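Local coordinates for protein receptor-type adenylate cyclase GRESAG 4.3 (Trypanosoma brucei, PDB 1FX4) that converts ATP to cyclic AMP and diphosphate with magnesium, as the catalytic domain of a receptor-type class III adenylyl cyclase from Trypanosoma brucei, at residues Ser23-Ala28 against Arg100-Gln105; Cys143-Asp148 against Tyr154-Arg159; Gly200-Arg205 against Val211-Leu216. One frame throughout, in Å; residues are numbered along the deposited sequence.

Contact 1: Ser23-Ala28 against Arg100-Gln105; sequences STALWA and REFEEQ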
loop_
_atom_site.group_PDB
_atom_site.type_symbol
_atom_site.label_atom_id
_atom_site.label_comp_id
_atom_site.label_asym_id
_atom_site.label_seq_id
_atom_site.Cartn_x
_atom_site.Cartn_y
_atom_site.Cartn_z
ATOM N N SER A 23 -4.640 -0.325 12.407
ATOM C CA SER A 23 -3.682 -1.421 12.331
ATOM C C SER A 23 -2.268 -0.993 12.713
ATOM O O SER A 23 -1.534 -1.750 13.332
ATOM C CB SER A 23 -3.691 -2.095 10.961
ATOM O OG SER A 23 -3.276 -1.224 9.935
ATOM N N THR A 24 -1.895 0.226 12.355
ATOM C CA THR A 24 -0.558 0.710 12.692
ATOM C C THR A 24 -0.353 0.696 14.210
ATOM O O THR A 24 0.612 0.120 14.709
ATOM C CB THR A 24 -0.337 2.107 12.104
ATOM O OG1 THR A 24 -0.407 2.013 10.680
ATOM C CG2 THR A 24 1.022 2.634 12.478
ATOM N N ALA A 25 -1.308 1.257 14.942
ATOM C CA ALA A 25 -1.245 1.294 16.404
ATOM C C ALA A 25 -1.316 -0.111 17.011
ATOM O O ALA A 25 -0.717 -0.377 18.050
ATOM C CB ALA A 25 -2.354 2.172 16.956
ATOM N N LEU A 26 -2.059 -1.013 16.364
ATOM C CA LEU A 26 -2.151 -2.386 16.845
ATOM C C LEU A 26 -0.819 -3.103 16.641
ATOM O O LEU A 26 -0.395 -3.893 17.494
ATOM C CB LEU A 26 -3.282 -3.147 16.124
ATOM C CG LEU A 26 -4.692 -2.670 16.481
ATOM C CD1 LEU A 26 -5.738 -3.475 15.666
ATOM C CD2 LEU A 26 -4.925 -2.882 17.962
ATOM N N TRP A 27 -0.164 -2.844 15.509
ATOM C CA TRP A 27 1.121 -3.468 15.218
ATOM C C TRP A 27 2.146 -3.029 16.257
ATOM O O TRP A 27 2.973 -3.818 16.692
ATOM C CB TRP A 27 1.627 -3.085 13.827
ATOM C CG TRP A 27 1.173 -4.015 12.746
ATOM C CD1 TRP A 27 0.227 -3.767 11.801
ATOM C CD2 TRP A 27 1.661 -5.338 12.491
ATOM N NE1 TRP A 27 0.093 -4.846 10.975
ATOM C CE2 TRP A 27 0.962 -5.822 11.371
ATOM C CE3 TRP A 27 2.628 -6.150 13.088
ATOM C CZ2 TRP A 27 1.195 -7.097 10.837
ATOM C CZ3 TRP A 27 2.862 -7.413 12.557
ATOM C CH2 TRP A 27 2.150 -7.870 11.440
ATOM N N ALA A 28 2.053 -1.767 16.659
ATOM C CA ALA A 28 2.966 -1.206 17.647
ATOM C C ALA A 28 2.705 -1.809 19.023
ATOM O O ALA A 28 3.633 -2.203 19.716
ATOM C CB ALA A 28 2.810 0.313 17.695
ATOM N N ARG A 100 -10.555 -0.138 22.628
ATOM C CA ARG A 100 -11.229 0.662 23.641
ATOM C C ARG A 100 -10.303 1.776 24.153
ATOM O O ARG A 100 -10.727 2.921 24.274
ATOM C CB ARG A 100 -11.774 -0.221 24.762
ATOM C CG ARG A 100 -12.994 -1.038 24.304
ATOM C CD ARG A 100 -13.692 -1.721 25.461
ATOM N NE ARG A 100 -12.782 -2.558 26.230
ATOM C CZ ARG A 100 -12.567 -3.848 25.992
ATOM N NH1 ARG A 100 -13.199 -4.466 24.998
ATOM N NH2 ARG A 100 -11.721 -4.523 26.752
ATOM N N GLU A 101 -9.021 1.457 24.335
ATOM C CA GLU A 101 -8.031 2.450 24.776
ATOM C C GLU A 101 -7.919 3.588 23.753
ATOM O O GLU A 101 -7.864 4.757 24.124
ATOM C CB GLU A 101 -6.649 1.818 24.916
ATOM C CG GLU A 101 -6.434 0.929 26.112
ATOM C CD GLU A 101 -5.042 0.318 26.099
ATOM O OE1 GLU A 101 -4.912 -0.894 26.406
ATOM O OE2 GLU A 101 -4.081 1.045 25.746
ATOM N N PHE A 102 -7.855 3.240 22.469
ATOM C CA PHE A 102 -7.737 4.246 21.410
ATOM C C PHE A 102 -8.899 5.234 21.456
ATOM O O PHE A 102 -8.709 6.435 21.261
ATOM C CB PHE A 102 -7.662 3.595 20.016
ATOM C CG PHE A 102 -6.501 2.644 19.838
ATOM C CD1 PHE A 102 -6.561 1.638 18.874
ATOM C CD2 PHE A 102 -5.364 2.734 20.635
ATOM C CE1 PHE A 102 -5.515 0.737 18.710
ATOM C CE2 PHE A 102 -4.308 1.834 20.482
ATOM C CZ PHE A 102 -4.380 0.835 19.520
ATOM N N GLU A 103 -10.107 4.728 21.710
ATOM C CA GLU A 103 -11.283 5.588 21.791
ATOM C C GLU A 103 -11.148 6.527 22.977
ATOM O O GLU A 103 -11.439 7.719 22.879
ATOM C CB GLU A 103 -12.548 4.755 21.956
ATOM C CG GLU A 103 -12.910 3.954 20.728
ATOM C CD GLU A 103 -14.183 3.150 20.909
ATOM O OE1 GLU A 103 -14.423 2.249 20.086
ATOM O OE2 GLU A 103 -14.948 3.424 21.856
ATOM N N GLU A 104 -10.715 5.971 24.101
ATOM C CA GLU A 104 -10.538 6.755 25.314
ATOM C C GLU A 104 -9.468 7.828 25.132
ATOM O O GLU A 104 -9.675 8.978 25.519
ATOM C CB GLU A 104 -10.239 5.832 26.494
ATOM C CG GLU A 104 -11.487 5.078 26.948
ATOM C CD GLU A 104 -11.210 3.950 27.921
ATOM O OE1 GLU A 104 -10.101 3.895 28.500
ATOM O OE2 GLU A 104 -12.115 3.106 28.105
ATOM N N GLN A 105 -8.366 7.470 24.474
ATOM C CA GLN A 105 -7.279 8.413 24.206
ATOM C C GLN A 105 -7.773 9.533 23.296
ATOM O O GLN A 105 -7.426 10.699 23.478
ATOM C CB GLN A 105 -6.105 7.697 23.527
ATOM C CG GLN A 105 -5.351 6.714 24.417
ATOM C CD GLN A 105 -4.471 5.754 23.620
ATOM O OE1 GLN A 105 -4.310 5.897 22.400
ATOM N NE2 GLN A 105 -3.911 4.763 24.303
#
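Phe102 meets Ala25 and Leu26, and these three side chains make the whole contact. Residues 100-105 lie within helix 94-109. At their start, Arg100 makes a cation-pi contact with Tyr125. The Arg100 O receives the backbone N of Glu104 at 3.1 Å. Next comes Phe102, whose CB points toward the other helix. Its CG is anti to the carbonyl carbon (chi1 -59°), which sends the ring out toward helix 23-29. The far end of the ring does the touching. Ala25 CB lies 3.5 Å from Phe102 CZ and 3.9 Å from Phe102 CE1. Leu26 adds one methyl, with its CD2 3.7 Å from Phe102 CE1. Both aliphatic groups approach the ring obliquely, and the axes of the Leu26 and Phe102 side chains are also at a slant. The backbones stay well apart, with 8.7 Å between Ala25 CA and Phe102 CA.

Helix 23-29 directly follows strand 13-20 of the class III cyclase catalytic domain. That strand carries Asp19, which binds magnesium together with Asp62. The side chain of Leu26 is about 10 Å from the ion, so the contact lies near the metal site. Ser23 of the same helix makes a weak hydrogen bond to Asp62 through its OG. Leu26 also packs on Val95, Ser98 and Tyr99, so helix 94-109 covers it over more than one turn.

Glu103, next in line, is buried. It forms a salt bridge with Arg133 and is also bonded to Thr117 and to Ala118 N. At the end of the segment, Gln105 N bonds to Glu101 O at 2.8 Å.

Contact 2: Cys143-Asp148 against Tyr154-Arg159; sequences CDIRYD and YDYYGR
Arg146 and Tyr157 stack flat across an antiparallel beta hairpin of strands 144-147 and 154-157. They are diagonal neighbours: Arg146 pairs with Asp155, and Tyr157 pairs with Asp144. Both pairs are of the hydrogen-bonded kind. The Arg146 chain runs extended from CG to NE and crosses the Tyr157 side chain at about a right angle. Its guanidinium lies over one ring face, with centres 3.8 Å apart and planes at 16°. NH1 of Arg146 sits over the ring centre, 3.3 Å from Tyr157 CE1. This is a cation-pi contact as well as a stack.

The other face of the hairpin carries Ile145, Tyr147, Tyr154 and Tyr156. With CG anti to the backbone N (chi1 175°), the Tyr147 ring is set against Tyr154. Its CD2 comes over one face of the Tyr154 ring, 3.7 Å from Tyr154 CZ. The two ring planes are oblique. Ile145 CG2 meets the edge of the Tyr154 ring, 3.7 Å from Tyr154 CD2. Ile145 also lies alongside Tyr156, pointing the same way. Tyr156 packs on Val57 and Met65 of the main sheet, and its OH bonds to Pro6 O.

Asp155 leads away from Arg146 and forms a salt bridge with Lys58 through OD1. Its other oxygen, OD2, receives the backbone N of Tyr156 at 2.7 Å on the anti side of the carboxylate.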
loop_
_atom_site.group_PDB
_atom_site.type_symbol
_atom_site.label_atom_id
_atom_site.label_comp_id
_atom_site.label_asym_id
_atom_site.label_seq_id
_atom_site.Cartn_x
_atom_site.Cartn_y
_atom_site.Cartn_z
ATOM N N CYS A 143 -15.905 1.872 -14.904
ATOM C CA CYS A 143 -14.482 2.022 -14.608
ATOM C C CYS A 143 -13.619 1.907 -15.852
ATOM O O CYS A 143 -14.028 1.310 -16.849
ATOM C CB CYS A 143 -14.002 0.877 -13.711
ATOM S SG CYS A 143 -14.630 0.817 -12.048
ATOM N N ASP A 144 -12.409 2.452 -15.759
ATOM C CA ASP A 144 -11.433 2.282 -16.824
ATOM C C ASP A 144 -10.762 0.991 -16.372
ATOM O O ASP A 144 -10.129 0.944 -15.310
ATOM C CB ASP A 144 -10.425 3.427 -16.870
ATOM C CG ASP A 144 -10.996 4.679 -17.525
ATOM O OD1 ASP A 144 -12.071 4.599 -18.157
ATOM O OD2 ASP A 144 -10.354 5.745 -17.419
ATOM N N ILE A 145 -11.008 -0.075 -17.120
ATOM C CA ILE A 145 -10.472 -1.387 -16.806
ATOM C C ILE A 145 -9.123 -1.612 -17.484
ATOM O O ILE A 145 -8.983 -1.385 -18.686
ATOM C CB ILE A 145 -11.471 -2.476 -17.251
ATOM C CG1 ILE A 145 -12.846 -2.193 -16.633
ATOM C CG2 ILE A 145 -10.961 -3.865 -16.864
ATOM C CD1 ILE A 145 -13.933 -3.136 -17.097
ATOM N N ARG A 146 -8.136 -2.046 -16.704
ATOM C CA ARG A 146 -6.811 -2.312 -17.240
ATOM C C ARG A 146 -6.401 -3.753 -17.031
ATOM O O ARG A 146 -6.571 -4.313 -15.947
ATOM C CB ARG A 146 -5.766 -1.407 -16.607
ATOM C CG ARG A 146 -5.899 0.032 -17.018
ATOM C CD ARG A 146 -4.711 0.837 -16.555
ATOM N NE ARG A 146 -5.038 2.256 -16.574
ATOM C CZ ARG A 146 -4.428 3.172 -15.832
ATOM N NH1 ARG A 146 -3.446 2.816 -15.011
ATOM N NH2 ARG A 146 -4.838 4.435 -15.878
ATOM N N TYR A 147 -5.888 -4.351 -18.097
ATOM C CA TYR A 147 -5.436 -5.726 -18.059
ATOM C C TYR A 147 -3.924 -5.740 -18.001
ATOM O O TYR A 147 -3.257 -4.896 -18.610
ATOM C CB TYR A 147 -5.916 -6.486 -19.296
ATOM C CG TYR A 147 -5.387 -7.901 -19.397
ATOM C CD1 TYR A 147 -4.515 -8.267 -20.425
ATOM C CD2 TYR A 147 -5.761 -8.878 -18.471
ATOM C CE1 TYR A 147 -4.028 -9.573 -20.530
ATOM C CE2 TYR A 147 -5.281 -10.181 -18.564
ATOM C CZ TYR A 147 -4.418 -10.523 -19.597
ATOM O OH TYR A 147 -3.960 -11.813 -19.702
ATOM N N ASP A 148 -3.391 -6.658 -17.206
ATOM C CA ASP A 148 -1.952 -6.802 -17.091
ATOM C C ASP A 148 -1.607 -8.116 -17.769
ATOM O O ASP A 148 -2.154 -9.164 -17.432
ATOM C CB ASP A 148 -1.508 -6.816 -15.631
ATOM C CG ASP A 148 -0.014 -6.626 -15.477
ATOM O OD1 ASP A 148 0.655 -6.245 -16.464
ATOM O OD2 ASP A 148 0.499 -6.850 -14.363
ATOM N N TYR A 154 -6.479 -7.967 -13.590
ATOM C CA TYR A 154 -7.255 -6.806 -14.004
ATOM C C TYR A 154 -7.221 -5.767 -12.903
ATOM O O TYR A 154 -7.207 -6.115 -11.727
ATOM C CB TYR A 154 -8.714 -7.188 -14.268
ATOM C CG TYR A 154 -8.949 -7.900 -15.579
ATOM C CD1 TYR A 154 -8.767 -9.274 -15.689
ATOM C CD2 TYR A 154 -9.354 -7.190 -16.708
ATOM C CE1 TYR A 154 -8.985 -9.933 -16.900
ATOM C CE2 TYR A 154 -9.573 -7.831 -17.921
ATOM C CZ TYR A 154 -9.387 -9.199 -18.011
ATOM O OH TYR A 154 -9.600 -9.824 -19.208
ATOM N N ASP A 155 -7.157 -4.499 -13.291
ATOM C CA ASP A 155 -7.169 -3.406 -12.331
ATOM C C ASP A 155 -8.222 -2.402 -12.792
ATOM O O ASP A 155 -8.674 -2.428 -13.945
ATOM C CB ASP A 155 -5.808 -2.735 -12.196
ATOM C CG ASP A 155 -5.620 -2.046 -10.836
ATOM O OD1 ASP A 155 -4.454 -1.801 -10.468
ATOM O OD2 ASP A 155 -6.616 -1.750 -10.125
ATOM N N TYR A 156 -8.629 -1.540 -11.873
ATOM C CA TYR A 156 -9.669 -0.567 -12.133
ATOM C C TYR A 156 -9.235 0.815 -11.678
ATOM O O TYR A 156 -8.925 1.030 -10.512
ATOM C CB TYR A 156 -10.947 -1.018 -11.415
ATOM C CG TYR A 156 -11.298 -2.446 -11.772
ATOM C CD1 TYR A 156 -10.712 -3.515 -11.101
ATOM C CD2 TYR A 156 -12.127 -2.726 -12.850
ATOM C CE1 TYR A 156 -10.922 -4.833 -11.509
ATOM C CE2 TYR A 156 -12.349 -4.037 -13.265
ATOM C CZ TYR A 156 -11.740 -5.086 -12.588
ATOM O OH TYR A 156 -11.900 -6.382 -13.023
ATOM N N TYR A 157 -9.220 1.744 -12.623
ATOM C CA TYR A 157 -8.804 3.119 -12.371
ATOM C C TYR A 157 -9.914 4.090 -12.739
ATOM O O TYR A 157 -10.912 3.710 -13.354
ATOM C CB TYR A 157 -7.558 3.441 -13.197
ATOM C CG TYR A 157 -6.334 2.685 -12.758
ATOM C CD1 TYR A 157 -6.035 1.423 -13.287
ATOM C CD2 TYR A 157 -5.479 3.218 -11.799
ATOM C CE1 TYR A 157 -4.913 0.710 -12.860
ATOM C CE2 TYR A 157 -4.352 2.511 -11.364
ATOM C CZ TYR A 157 -4.079 1.262 -11.902
ATOM O OH TYR A 157 -2.974 0.565 -11.471
ATOM N N GLY A 158 -9.721 5.354 -12.385
ATOM C CA GLY A 158 -10.722 6.356 -12.696
ATOM C C GLY A 158 -11.449 6.834 -11.462
ATOM O O GLY A 158 -11.203 6.345 -10.351
ATOM N N ARG A 159 -12.358 7.783 -11.655
ATOM C CA ARG A 159 -13.118 8.354 -10.553
ATOM C C ARG A 159 -13.904 7.311 -9.749
ATOM O O ARG A 159 -14.058 7.457 -8.544
ATOM C CB ARG A 159 -14.044 9.477 -11.052
ATOM C CG ARG A 159 -13.300 10.684 -11.640
ATOM C CD ARG A 159 -14.218 11.894 -11.872
ATOM N NE ARG A 159 -15.421 11.556 -12.630
ATOM C CZ ARG A 159 -15.443 11.261 -13.927
ATOM N NH1 ARG A 159 -14.321 11.265 -14.645
ATOM N NH2 ARG A 159 -16.586 10.917 -14.504
#

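Contact 3: Gly200-Arg205 against Val211-Leu216; sequences GATVLR and VRMYQL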
loop_
_atom_site.group_PDB
_atom_site.type_symbol
_atom_site.label_atom_id
_atom_site.label_comp_id
_atom_site.label_asym_id
_atom_site.label_seq_id
_atom_site.Cartn_x
_atom_site.Cartn_y
_atom_site.Cartn_z
ATOM N N GLY A 200 -26.842 10.375 5.076
ATOM C CA GLY A 200 -26.948 11.676 4.445
ATOM C C GLY A 200 -25.737 12.082 3.621
ATOM O O GLY A 200 -24.770 11.321 3.483
ATOM N N ALA A 201 -25.798 13.299 3.088
ATOM C CA ALA A 201 -24.740 13.865 2.257
ATOM C C ALA A 201 -23.431 13.984 3.023
ATOM O O ALA A 201 -23.392 14.472 4.162
ATOM C CB ALA A 201 -25.169 15.218 1.716
ATOM N N THR A 202 -22.359 13.554 2.367
ATOM C CA THR A 202 -21.029 13.546 2.951
ATOM C C THR A 202 -19.997 14.153 2.009
ATOM O O THR A 202 -19.990 13.867 0.810
ATOM C CB THR A 202 -20.606 12.096 3.238
ATOM O OG1 THR A 202 -21.611 11.460 4.036
ATOM C CG2 THR A 202 -19.278 12.049 3.948
ATOM N N VAL A 203 -19.100 14.955 2.568
ATOM C CA VAL A 203 -18.057 15.585 1.781
ATOM C C VAL A 203 -16.834 14.681 1.703
ATOM O O VAL A 203 -16.281 14.268 2.722
ATOM C CB VAL A 203 -17.665 16.959 2.356
ATOM C CG1 VAL A 203 -16.537 17.579 1.531
ATOM C CG2 VAL A 203 -18.877 17.888 2.360
ATOM N N LEU A 204 -16.460 14.331 0.479
ATOM C CA LEU A 204 -15.313 13.476 0.230
ATOM C C LEU A 204 -14.203 14.293 -0.409
ATOM O O LEU A 204 -14.457 15.119 -1.292
ATOM C CB LEU A 204 -15.715 12.321 -0.682
ATOM C CG LEU A 204 -16.057 10.967 -0.062
ATOM C CD1 LEU A 204 -16.756 11.102 1.279
ATOM C CD2 LEU A 204 -16.889 10.187 -1.051
ATOM N N ARG A 205 -12.974 14.060 0.040
ATOM C CA ARG A 205 -11.819 14.787 -0.482
ATOM C C ARG A 205 -11.662 14.543 -1.979
ATOM O O ARG A 205 -11.734 13.407 -2.444
ATOM C CB ARG A 205 -10.543 14.369 0.259
ATOM N N VAL A 211 -21.632 13.399 -1.292
ATOM C CA VAL A 211 -22.062 12.063 -1.671
ATOM C C VAL A 211 -22.986 11.502 -0.592
ATOM O O VAL A 211 -22.632 11.500 0.579
ATOM C CB VAL A 211 -20.829 11.134 -1.844
ATOM C CG1 VAL A 211 -21.265 9.696 -2.092
ATOM C CG2 VAL A 211 -19.956 11.632 -3.001
ATOM N N ARG A 212 -24.188 11.083 -0.980
ATOM C CA ARG A 212 -25.115 10.507 -0.014
ATOM C C ARG A 212 -24.590 9.136 0.362
ATOM O O ARG A 212 -24.359 8.285 -0.495
ATOM C CB ARG A 212 -26.524 10.417 -0.581
ATOM C CG ARG A 212 -27.175 11.769 -0.713
ATOM C CD ARG A 212 -27.909 11.870 -2.027
ATOM N NE ARG A 212 -29.195 11.187 -1.990
ATOM C CZ ARG A 212 -29.915 10.907 -3.070
ATOM N NH1 ARG A 212 -29.467 11.240 -4.274
ATOM N NH2 ARG A 212 -31.101 10.327 -2.944
ATOM N N MET A 213 -24.418 8.939 1.660
ATOM C CA MET A 213 -23.870 7.707 2.203
ATOM C C MET A 213 -24.939 6.853 2.896
ATOM O O MET A 213 -25.845 7.390 3.554
ATOM C CB MET A 213 -22.759 8.093 3.189
ATOM C CG MET A 213 -21.431 7.382 3.002
ATOM S SD MET A 213 -20.784 7.306 1.335
ATOM C CE MET A 213 -19.368 8.387 1.407
ATOM N N TYR A 214 -24.831 5.532 2.725
ATOM C CA TYR A 214 -25.748 4.565 3.332
ATOM C C TYR A 214 -24.964 3.545 4.140
ATOM O O TYR A 214 -24.047 2.914 3.618
ATOM C CB TYR A 214 -26.565 3.842 2.261
ATOM C CG TYR A 214 -27.475 4.787 1.533
ATOM C CD1 TYR A 214 -27.005 5.552 0.472
ATOM C CD2 TYR A 214 -28.783 4.986 1.968
ATOM C CE1 TYR A 214 -27.809 6.504 -0.132
ATOM C CE2 TYR A 214 -29.597 5.932 1.370
ATOM C CZ TYR A 214 -29.104 6.690 0.327
ATOM O OH TYR A 214 -29.895 7.656 -0.240
ATOM N N GLN A 215 -25.335 3.393 5.412
ATOM C CA GLN A 215 -24.673 2.459 6.311
ATOM C C GLN A 215 -25.385 1.126 6.307
ATOM O O GLN A 215 -26.568 1.056 6.629
ATOM C CB GLN A 215 -24.652 3.030 7.727
ATOM C CG GLN A 215 -24.151 2.100 8.804
ATOM C CD GLN A 215 -24.256 2.749 10.185
ATOM O OE1 GLN A 215 -25.039 2.325 11.041
ATOM N NE2 GLN A 215 -23.486 3.788 10.391
ATOM N N LEU A 216 -24.659 0.081 5.925
ATOM C CA LEU A 216 -25.198 -1.271 5.905
ATOM C C LEU A 216 -25.021 -1.778 7.334
ATOM O O LEU A 216 -23.890 -1.939 7.813
ATOM C CB LEU A 216 -24.404 -2.151 4.934
ATOM C CG LEU A 216 -24.773 -3.638 4.887
ATOM C CD1 LEU A 216 -26.197 -3.802 4.360
ATOM C CD2 LEU A 216 -23.781 -4.406 4.008
HETATM O O HOH W 1 -27.663 9.210 2.535
#
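Strands 196-202 and 211-216 form an antiparallel beta hairpin in which Thr202 faces Val211, Ala201 faces Arg212 and Gly200 faces Met213, and the directions of strands 200-202 and 211-216 are 122° apart, well short of a straight antiparallel run. The Thr202-Val211 pair is bonded both ways. Val211 N reaches Thr202 O at 2.7 Å and is nearly straight at 174°. Thr202 N reaches Val211 O at 2.7 Å but is bent, coming from above the carbonyl plane. Met213 N bonds to Gly200 O at 3.0 Å. The return bond, from Gly200 N to Met213 O, is weak at 3.5 Å. A water bridges this weak pair. It accepts from Gly200 N and donates to Met213 O. Between the bonded pairs the chains come close, with Ala201 CA 4.1 Å from Arg212 CA.

Thr202 and Met213 lie on the same face of the sheet and cross at about a right angle, with Thr202 OG1 3.7 Å from Met213 CB. Leu204, just past strand 196-202, points its CB toward 211-216. The Met213 chain is bent at chi2 (47°) and chi3, which brings its methyl CE toward Leu204. The two side chains meet tip to tip, with Leu204 CD1 3.8 Å from Met213 CE. The other Leu204 methyl, CD2, lies 3.9 Å from Val211 CG2, and these two side chains cross at about a right angle.

Helix 159-170 covers this apolar patch, with Leu204 on Met163, Thr167 and Val170. Strand 211-216 lies between strand 176-179 and strand 196-202, which is the outermost strand at this end of the sheet within the chain.

In the fold
The three contacts lie in one catalytic domain, do not touch each other and share no helix or strand. Contact 1 joins two helices near the magnesium site through apolar side chains alone. It is partly buried: Leu26 is buried, Ala25 and Phe102 partly exposed. Contacts 2 and 3 are hairpins, so backbone bonds hold them together. Contact 2 is a separate two-strand sheet with several exposed residues. One face carries an arginine-tyrosine stack, the other a tyrosine pair and an isoleucine. Contact 3 is at the main sheet's edge. Its apolar side chains lie under a helix on one face, while Ala201 and Arg212 on the other are exposed. Contacts 1 and 2 both reach the second subunit. Contact 3 does not.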